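Local coordinates for protein T cell receptor mu chain (Monodelphis domestica, PDB 7L15) that pairs with a gamma chain to form the marsupial gamma mu T cell receptor, and probably takes part in antigen recognition through its V domain, at residues Y51-G56 and L118-G123; P59-G64 and D71-R76; V163-S168 and S173-S178. One frame throughout, in Å; residues are numbered along the deposited sequence.

In the fold
From the N terminus the chain enters the V-set domain, where contact 1 closes a long loop by bringing 51-56 against 118-123, across the 61 residues between them. Contact 2 lies wholly within that span: 59-64 turns back on 71-76 as a short hairpin at the edge of the same sheet. The two touch directly, since strands 48-53 and 60-65 are neighbours and Tyr51 packs on Trp61. Contact 3 follows in series, in the C1-set domain, where the chain turns back along strand 170-173, then changes sheets at Ala174, so that 175-178 faces 163-168 across the sandwich. Its centre lies about 38 Å from that of contact 1 and 44 Å from that of contact 2.

Contact 1 of 3, residues Y51-G56 and L118-G123; sequences YLWTPG and LVFGLG
The hydroxyl of Tyr51 has an apolar neighbour on this chain and a polar one on its partner: Tyr51 OH lies 3.6 Å from Leu118 CD1, and it is hydrogen-bonded to the backbone N of Lys105 of the T cell receptor gamma chain. Tyrosine suits the place, because its ring packs against Phe120 and Leu118 while the hydroxyl, the one polar atom of the side chain, reaches the gamma chain. The Leu118 side chain crosses that of Tyr51 at about a right angle and touches it with CD1, at the CE1, CZ and OH end of the ring.

The rest of the contact is a cluster of three aromatic rings with Phe120 in the middle. Phe120 turns its edge toward the face of Tyr51 in a T-shaped pair, the planes 89° apart and the centroids 5.7 Å apart. The touching corner is Phe120 CE1, which sits 3.9 Å from Tyr51 CB. Toward Trp53 the roles change: the indole presents its edge to a face of Phe120, with planes at 82°. Trp53 CZ2 stands 3.8 Å above the phenylalanine plane, displaced toward the rim, and Trp53 NE1 comes within 3.7 Å of Phe120 CE1. Phe120 carries its CG anti to the carbonyl carbon (chi1 -67°), which directs the ring across to both partners. A flat, wholly apolar phenylalanine can thus offer an edge to one ring and a face to another.

Tyr38 of the gamma chain packs on Phe120, and His96 of that chain meets Trp53 edge to face. Phe120, Gly121, Leu122 and Gly123 form the Phe-Gly-X-Gly sequence of J segments; the Phe120 side chain reaches past strand 101-109 to the aromatic residues of strand 48-53, an arrangement characteristic of the V-domain face through which paired antigen receptor chains associate.

Contact 2 of 3, residues P59-G64 and D71-R76; sequences PLWLTG and DATEGR
Thr63 has its OG1 anti to its own backbone N (chi1 174°), which carries the hydroxyl to the backbone of 71-76, while Trp61, with CG likewise anti (chi1 177°), lays its indole against the backbone of Asp71 to Thr73. Thr63 OG1 donates to Asp71 O at 2.7 Å, and is also hydrogen-bonded to Ser79 OG. The Asp71 oxygen is gripped twice, for Gly64 N also donates to it at 3.3 Å, both donors tilted somewhat from the carbonyl plane. Asp71 N returns a bond to Gly64 O, completing an antiparallel hydrogen-bonded pair. One step along, Thr63 and Ala72 form a non-hydrogen-bonded pair with CA atoms only 4.0 Å apart; the small alanine suits this closeness, its CB resting 3.8 Å from Thr63 CB. Thr73 N then donates to Leu62 O at 2.9 Å, and the methyl CG2 of Thr73 packs beside the same carbonyl oxygen.

The large, flat Trp61 spans several backbone atoms at once. Its CH2 comes within 3.7 Å of Ala72 CA and its CZ3 passes close to Thr73 N, while one face has Thr63 N over its centre.

Beyond the paired residues, Arg76 bridges Glu74 through its NE and Asp99 through NH2, the latter matching the familiar arginine-aspartate bridge of V domains. The hairpin of strands 60-65 and 70-72 (C' and C'' of the V fold) extends the sheet outward from strand 48-53: Trp61 meets Tyr51 edge to face there and packs on Val104 of the gamma chain, whereas Leu62 and Thr63 lie against strand 87-92 of the other layer.

Contact 3 of 3, residues V163-S168 and S173-S178; sequences VSLTSS and SAQSLS
Strands 163-167 and 175-178 run roughly antiparallel, at 148°, with their axes 8.1 Å apart at closest approach, too far for backbone pairing. They belong to opposite sheets of the immunoglobulin C1-type sandwich: the chain turns a corner at Ala174, leaving the sheet of strand 162-167 for that of strand 187-194.

Gln175 spans the gap with a chain extended beyond CG (chi2 177°), which brings its amide to the backbone of the facing strand. Leu165 N donates to Gln175 OE1 at 3.0 Å in a nearly straight bond, 175° at the hydrogen, although the donor sits above the amide's carbonyl plane. His191 NE2 is hydrogen-bonded to the same OE1, and Gln175 NE2 is bonded to Ile172 O. Glutamine suits the position because one uncharged group both accepts and donates, tying Leu165 N, His191 NE2 and Ile172 O together where the chain changes sheets.

Leu165 itself packs on Cys203 of the domain's disulfide with Cys151, at a position where many immunoglobulin domains carry the core tryptophan. Its CB also lies 3.8 Å from Gln175 OE1. Further along, two branched apolar residues meet at about a right angle, and a single pair of methyls makes the touch: Val163 CG2 against Leu177 CD1, 3.9 Å apart.

Contact 1 of 3, residues Y51-G56 and L118-G123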
loop_
_atom_site.group_PDB
_atom_site.type_symbol
_atom_site.label_atom_id
_atom_site.label_comp_id
_atom_site.label_asym_id
_atom_site.label_seq_id
_atom_site.Cartn_x
_atom_site.Cartn_y
_atom_site.Cartn_z
ATOM N N TYR A 51 1.502 -6.576 14.597
ATOM C CA TYR A 51 0.723 -5.901 13.566
ATOM C C TYR A 51 1.564 -5.760 12.307
ATOM O O TYR A 51 2.770 -5.500 12.392
ATOM C CB TYR A 51 0.262 -4.509 14.020
ATOM C CG TYR A 51 -0.966 -4.538 14.875
ATOM C CD1 TYR A 51 -0.906 -4.953 16.188
ATOM C CD2 TYR A 51 -2.200 -4.154 14.360
ATOM C CE1 TYR A 51 -2.048 -5.000 16.972
ATOM C CE2 TYR A 51 -3.332 -4.197 15.124
ATOM C CZ TYR A 51 -3.254 -4.618 16.432
ATOM O OH TYR A 51 -4.387 -4.658 17.197
ATOM N N LEU A 52 0.906 -5.906 11.149
ATOM C CA LEU A 52 1.507 -5.739 9.829
ATOM C C LEU A 52 1.120 -4.384 9.238
ATOM O O LEU A 52 -0.060 -4.134 8.964
ATOM C CB LEU A 52 1.064 -6.862 8.885
ATOM C CG LEU A 52 1.627 -6.718 7.462
ATOM C CD1 LEU A 52 3.171 -6.604 7.478
ATOM C CD2 LEU A 52 1.172 -7.857 6.544
ATOM N N TRP A 53 2.108 -3.521 9.021
ATOM C CA TRP A 53 1.919 -2.206 8.408
ATOM C C TRP A 53 2.482 -2.275 6.995
ATOM O O TRP A 53 3.679 -2.086 6.785
ATOM C CB TRP A 53 2.612 -1.089 9.212
ATOM C CG TRP A 53 1.966 -0.803 10.522
ATOM C CD1 TRP A 53 1.831 -1.656 11.576
ATOM C CD2 TRP A 53 1.383 0.435 10.931
ATOM N NE1 TRP A 53 1.191 -1.026 12.622
ATOM C CE2 TRP A 53 0.909 0.260 12.248
ATOM C CE3 TRP A 53 1.219 1.672 10.313
ATOM C CZ2 TRP A 53 0.277 1.267 12.943
ATOM C CZ3 TRP A 53 0.600 2.671 10.999
ATOM C CH2 TRP A 53 0.128 2.466 12.307
ATOM N N THR A 54 1.620 -2.573 6.021
ATOM C CA THR A 54 2.142 -2.549 4.660
ATOM C C THR A 54 1.831 -1.196 4.033
ATOM O O THR A 54 0.672 -0.774 4.047
ATOM C CB THR A 54 1.535 -3.658 3.814
ATOM O OG1 THR A 54 1.802 -4.929 4.410
ATOM C CG2 THR A 54 2.135 -3.642 2.427
ATOM N N PRO A 55 2.811 -0.501 3.461
ATOM C CA PRO A 55 2.529 0.824 2.900
ATOM C C PRO A 55 1.358 0.760 1.935
ATOM O O PRO A 55 1.249 -0.160 1.128
ATOM C CB PRO A 55 3.841 1.196 2.206
ATOM C CG PRO A 55 4.891 0.484 3.047
ATOM C CD PRO A 55 4.247 -0.830 3.407
ATOM N N GLY A 56 0.433 1.705 2.087
ATOM C CA GLY A 56 -0.754 1.760 1.264
ATOM C C GLY A 56 -1.931 0.950 1.767
ATOM O O GLY A 56 -3.017 1.047 1.184
ATOM N N LEU A 118 -2.161 1.216 21.690
ATOM C CA LEU A 118 -1.052 0.373 21.299
ATOM C C LEU A 118 0.192 1.247 21.263
ATOM O O LEU A 118 0.147 2.363 20.739
ATOM C CB LEU A 118 -1.319 -0.253 19.929
ATOM C CG LEU A 118 -2.488 -1.242 19.953
ATOM C CD1 LEU A 118 -2.776 -1.792 18.557
ATOM C CD2 LEU A 118 -2.112 -2.360 20.914
ATOM N N VAL A 119 1.269 0.776 21.892
ATOM C CA VAL A 119 2.600 1.337 21.711
ATOM C C VAL A 119 3.331 0.396 20.775
ATOM O O VAL A 119 3.280 -0.827 20.960
ATOM C CB VAL A 119 3.358 1.506 23.044
ATOM C CG1 VAL A 119 4.705 2.215 22.809
ATOM C CG2 VAL A 119 2.548 2.306 24.013
ATOM N N PHE A 120 3.969 0.957 19.751
ATOM C CA PHE A 120 4.642 0.186 18.716
ATOM C C PHE A 120 6.149 0.413 18.774
ATOM O O PHE A 120 6.618 1.480 19.174
ATOM C CB PHE A 120 4.148 0.568 17.314
ATOM C CG PHE A 120 2.709 0.191 17.025
ATOM C CD1 PHE A 120 2.388 -1.082 16.575
ATOM C CD2 PHE A 120 1.695 1.122 17.146
ATOM C CE1 PHE A 120 1.085 -1.425 16.290
ATOM C CE2 PHE A 120 0.375 0.780 16.851
ATOM C CZ PHE A 120 0.078 -0.491 16.427
ATOM N N GLY A 121 6.916 -0.596 18.359
ATOM C CA GLY A 121 8.327 -0.405 18.099
ATOM C C GLY A 121 8.557 0.100 16.685
ATOM O O GLY A 121 7.626 0.361 15.925
ATOM N N LEU A 122 9.838 0.227 16.327
ATOM C CA LEU A 122 10.181 0.666 14.980
ATOM C C LEU A 122 9.754 -0.343 13.932
ATOM O O LEU A 122 9.525 0.032 12.776
ATOM C CB LEU A 122 11.685 0.929 14.869
ATOM C CG LEU A 122 12.121 2.115 15.737
ATOM C CD1 LEU A 122 13.619 2.127 15.936
ATOM C CD2 LEU A 122 11.660 3.412 15.088
ATOM N N GLY A 123 9.626 -1.607 14.308
ATOM C CA GLY A 123 9.254 -2.621 13.355
ATOM C C GLY A 123 10.465 -3.124 12.605
ATOM O O GLY A 123 11.592 -2.651 12.772
#

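Contact 2 of 3, residues P59-G64 and D71-R76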
loop_
_atom_site.group_PDB
_atom_site.type_symbol
_atom_site.label_atom_id
_atom_site.label_comp_id
_atom_site.label_asym_id
_atom_site.label_seq_id
_atom_site.Cartn_x
_atom_site.Cartn_y
_atom_site.Cartn_z
ATOM N N PRO A 59 -3.122 -0.949 8.601
ATOM C CA PRO A 59 -2.389 -1.794 9.541
ATOM C C PRO A 59 -3.289 -2.935 9.980
ATOM O O PRO A 59 -4.478 -2.742 10.229
ATOM C CB PRO A 59 -2.072 -0.849 10.702
ATOM C CG PRO A 59 -2.076 0.504 10.115
ATOM C CD PRO A 59 -3.021 0.479 8.930
ATOM N N LEU A 60 -2.724 -4.133 10.072
ATOM C CA LEU A 60 -3.542 -5.315 10.278
ATOM C C LEU A 60 -3.038 -6.094 11.485
ATOM O O LEU A 60 -1.851 -6.413 11.579
ATOM C CB LEU A 60 -3.532 -6.191 9.018
ATOM C CG LEU A 60 -4.556 -7.326 8.891
ATOM C CD1 LEU A 60 -5.988 -6.821 9.049
ATOM C CD2 LEU A 60 -4.347 -8.011 7.542
ATOM N N TRP A 61 -3.940 -6.402 12.404
ATOM C CA TRP A 61 -3.600 -7.313 13.482
ATOM C C TRP A 61 -3.338 -8.715 12.930
ATOM O O TRP A 61 -4.083 -9.214 12.088
ATOM C CB TRP A 61 -4.733 -7.341 14.500
ATOM C CG TRP A 61 -4.525 -8.300 15.618
ATOM C CD1 TRP A 61 -3.794 -8.097 16.743
ATOM C CD2 TRP A 61 -5.074 -9.620 15.723
ATOM N NE1 TRP A 61 -3.853 -9.210 17.556
ATOM C CE2 TRP A 61 -4.631 -10.160 16.949
ATOM C CE3 TRP A 61 -5.894 -10.395 14.899
ATOM C CZ2 TRP A 61 -4.981 -11.447 17.373
ATOM C CZ3 TRP A 61 -6.244 -11.682 15.321
ATOM C CH2 TRP A 61 -5.786 -12.191 16.550
ATOM N N LEU A 62 -2.271 -9.353 13.414
ATOM C CA LEU A 62 -1.908 -10.701 12.998
ATOM C C LEU A 62 -2.115 -11.740 14.084
ATOM O O LEU A 62 -2.651 -12.816 13.806
ATOM C CB LEU A 62 -0.442 -10.753 12.560
ATOM C CG LEU A 62 -0.013 -9.871 11.402
ATOM C CD1 LEU A 62 1.442 -10.137 11.146
ATOM C CD2 LEU A 62 -0.852 -10.162 10.190
ATOM N N THR A 63 -1.654 -11.456 15.304
ATOM C CA THR A 63 -1.657 -12.408 16.408
ATOM C C THR A 63 -1.245 -11.663 17.671
ATOM O O THR A 63 -0.672 -10.576 17.602
ATOM C CB THR A 63 -0.708 -13.588 16.144
ATOM O OG1 THR A 63 -0.630 -14.428 17.304
ATOM C CG2 THR A 63 0.670 -13.094 15.794
ATOM N N GLY A 64 -1.566 -12.249 18.827
ATOM C CA GLY A 64 -1.174 -11.647 20.090
ATOM C C GLY A 64 -1.240 -12.667 21.198
ATOM O O GLY A 64 -1.734 -13.780 21.005
ATOM N N ASP A 71 -4.125 -15.875 20.294
ATOM C CA ASP A 71 -5.030 -15.997 19.162
ATOM C C ASP A 71 -4.291 -15.535 17.910
ATOM O O ASP A 71 -3.221 -14.927 17.980
ATOM C CB ASP A 71 -6.322 -15.192 19.392
ATOM C CG ASP A 71 -7.499 -15.732 18.592
ATOM O OD1 ASP A 71 -7.340 -16.778 17.923
ATOM O OD2 ASP A 71 -8.583 -15.109 18.632
ATOM N N ALA A 72 -4.849 -15.853 16.752
ATOM C CA ALA A 72 -4.231 -15.382 15.521
ATOM C C ALA A 72 -5.293 -15.274 14.442
ATOM O O ALA A 72 -6.403 -15.797 14.561
ATOM C CB ALA A 72 -3.083 -16.290 15.060
ATOM N N THR A 73 -4.916 -14.580 13.383
ATOM C CA THR A 73 -5.812 -14.296 12.280
ATOM C C THR A 73 -5.911 -15.480 11.315
ATOM O O THR A 73 -6.944 -15.652 10.668
ATOM C CB THR A 73 -5.311 -13.003 11.607
ATOM O OG1 THR A 73 -6.375 -12.355 10.902
ATOM C CG2 THR A 73 -4.170 -13.293 10.676
ATOM N N GLU A 74 -4.874 -16.323 11.233
ATOM C CA GLU A 74 -4.842 -17.470 10.327
ATOM C C GLU A 74 -4.099 -18.626 10.987
ATOM O O GLU A 74 -3.238 -18.423 11.842
ATOM C CB GLU A 74 -4.125 -17.153 9.004
ATOM C CG GLU A 74 -4.617 -15.976 8.191
ATOM C CD GLU A 74 -3.749 -15.769 6.944
ATOM O OE1 GLU A 74 -3.307 -16.780 6.360
ATOM O OE2 GLU A 74 -3.486 -14.609 6.559
ATOM N N GLY A 75 -4.381 -19.845 10.521
ATOM C CA GLY A 75 -3.696 -21.013 11.062
ATOM C C GLY A 75 -2.183 -20.976 10.905
ATOM O O GLY A 75 -1.447 -21.416 11.792
ATOM N N ARG A 76 -1.694 -20.468 9.773
ATOM C CA ARG A 76 -0.257 -20.454 9.509
ATOM C C ARG A 76 0.511 -19.417 10.357
ATOM O O ARG A 76 1.750 -19.411 10.316
ATOM C CB ARG A 76 -0.007 -20.222 8.014
ATOM C CG ARG A 76 -0.444 -18.850 7.503
ATOM C CD ARG A 76 -0.466 -18.730 5.962
ATOM N NE ARG A 76 -0.806 -17.345 5.635
ATOM C CZ ARG A 76 0.060 -16.406 5.259
ATOM N NH1 ARG A 76 1.350 -16.691 5.095
ATOM N NH2 ARG A 76 -0.376 -15.173 5.035
#

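Contact 3 of 3, residues V163-S168 and S173-S178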
loop_
_atom_site.group_PDB
_atom_site.type_symbol
_atom_site.label_atom_id
_atom_site.label_comp_id
_atom_site.label_asym_id
_atom_site.label_seq_id
_atom_site.Cartn_x
_atom_site.Cartn_y
_atom_site.Cartn_z
ATOM N N VAL A 163 15.615 -3.303 -21.211
ATOM C CA VAL A 163 14.590 -2.970 -22.192
ATOM C C VAL A 163 14.960 -1.663 -22.866
ATOM O O VAL A 163 15.549 -0.763 -22.254
ATOM C CB VAL A 163 13.183 -2.839 -21.578
ATOM C CG1 VAL A 163 12.107 -2.819 -22.679
ATOM C CG2 VAL A 163 12.929 -3.956 -20.601
ATOM N N SER A 164 14.593 -1.560 -24.136
ATOM C CA SER A 164 14.870 -0.370 -24.929
ATOM C C SER A 164 13.817 -0.252 -26.023
ATOM O O SER A 164 13.540 -1.227 -26.727
ATOM C CB SER A 164 16.280 -0.455 -25.517
ATOM O OG SER A 164 16.555 0.663 -26.312
ATOM N N LEU A 165 13.206 0.925 -26.126
ATOM C CA LEU A 165 12.334 1.291 -27.235
ATOM C C LEU A 165 13.083 2.216 -28.188
ATOM O O LEU A 165 13.689 3.199 -27.751
ATOM C CB LEU A 165 11.071 1.995 -26.731
ATOM C CG LEU A 165 9.926 1.175 -26.160
ATOM C CD1 LEU A 165 9.019 2.111 -25.391
ATOM C CD2 LEU A 165 9.155 0.434 -27.274
ATOM N N THR A 166 13.009 1.931 -29.482
ATOM C CA THR A 166 13.750 2.701 -30.470
ATOM C C THR A 166 12.901 2.915 -31.710
ATOM O O THR A 166 12.104 2.056 -32.091
ATOM C CB THR A 166 15.053 2.011 -30.885
ATOM O OG1 THR A 166 14.754 0.691 -31.352
ATOM C CG2 THR A 166 16.024 1.943 -29.700
ATOM N N SER A 167 13.092 4.071 -32.334
ATOM C CA SER A 167 12.439 4.426 -33.589
ATOM C C SER A 167 13.528 4.562 -34.646
ATOM O O SER A 167 14.348 5.486 -34.584
ATOM C CB SER A 167 11.630 5.708 -33.435
ATOM O OG SER A 167 10.729 5.878 -34.512
ATOM N N SER A 168 13.557 3.610 -35.583
ATOM C CA SER A 168 14.576 3.541 -36.638
ATOM C C SER A 168 15.985 3.717 -36.074
ATOM O O SER A 168 16.827 4.413 -36.643
ATOM C CB SER A 168 14.298 4.555 -37.753
ATOM O OG SER A 168 13.554 3.962 -38.809
ATOM N N SER A 173 12.087 9.237 -26.640
ATOM C CA SER A 173 12.035 10.036 -25.430
ATOM C C SER A 173 11.066 9.441 -24.404
ATOM O O SER A 173 10.158 8.668 -24.728
ATOM C CB SER A 173 11.605 11.464 -25.768
ATOM O OG SER A 173 10.343 11.456 -26.416
ATOM N N ALA A 174 11.286 9.820 -23.144
ATOM C CA ALA A 174 10.357 9.557 -22.037
ATOM C C ALA A 174 10.096 8.062 -21.811
ATOM O O ALA A 174 8.986 7.662 -21.448
ATOM C CB ALA A 174 9.042 10.314 -22.238
ATOM N N GLN A 175 11.131 7.238 -21.989
ATOM C CA GLN A 175 11.053 5.817 -21.656
ATOM C C GLN A 175 11.134 5.607 -20.151
ATOM O O GLN A 175 11.859 6.327 -19.458
ATOM C CB GLN A 175 12.188 5.044 -22.326
ATOM C CG GLN A 175 12.052 4.899 -23.818
ATOM C CD GLN A 175 13.236 4.177 -24.435
ATOM O OE1 GLN A 175 13.557 3.037 -24.067
ATOM N NE2 GLN A 175 13.894 4.836 -25.376
ATOM N N SER A 176 10.401 4.601 -19.652
ATOM C CA SER A 176 10.396 4.241 -18.232
ATOM C C SER A 176 9.782 2.850 -18.036
ATOM O O SER A 176 8.792 2.502 -18.684
ATOM C CB SER A 176 9.629 5.267 -17.395
ATOM O OG SER A 176 8.289 5.332 -17.826
ATOM N N LEU A 177 10.345 2.093 -17.094
ATOM C CA LEU A 177 10.091 0.665 -16.946
ATOM C C LEU A 177 9.425 0.366 -15.611
ATOM O O LEU A 177 9.914 0.794 -14.562
ATOM C CB LEU A 177 11.403 -0.115 -17.033
ATOM C CG LEU A 177 11.300 -1.613 -16.754
ATOM C CD1 LEU A 177 10.598 -2.308 -17.898
ATOM C CD2 LEU A 177 12.677 -2.175 -16.556
ATOM N N SER A 178 8.341 -0.404 -15.644
ATOM C CA SER A 178 7.671 -0.877 -14.433
ATOM C C SER A 178 7.678 -2.396 -14.426
ATOM O O SER A 178 7.370 -3.035 -15.436
ATOM C CB SER A 178 6.230 -0.373 -14.343
ATOM O OG SER A 178 6.146 1.030 -14.529
#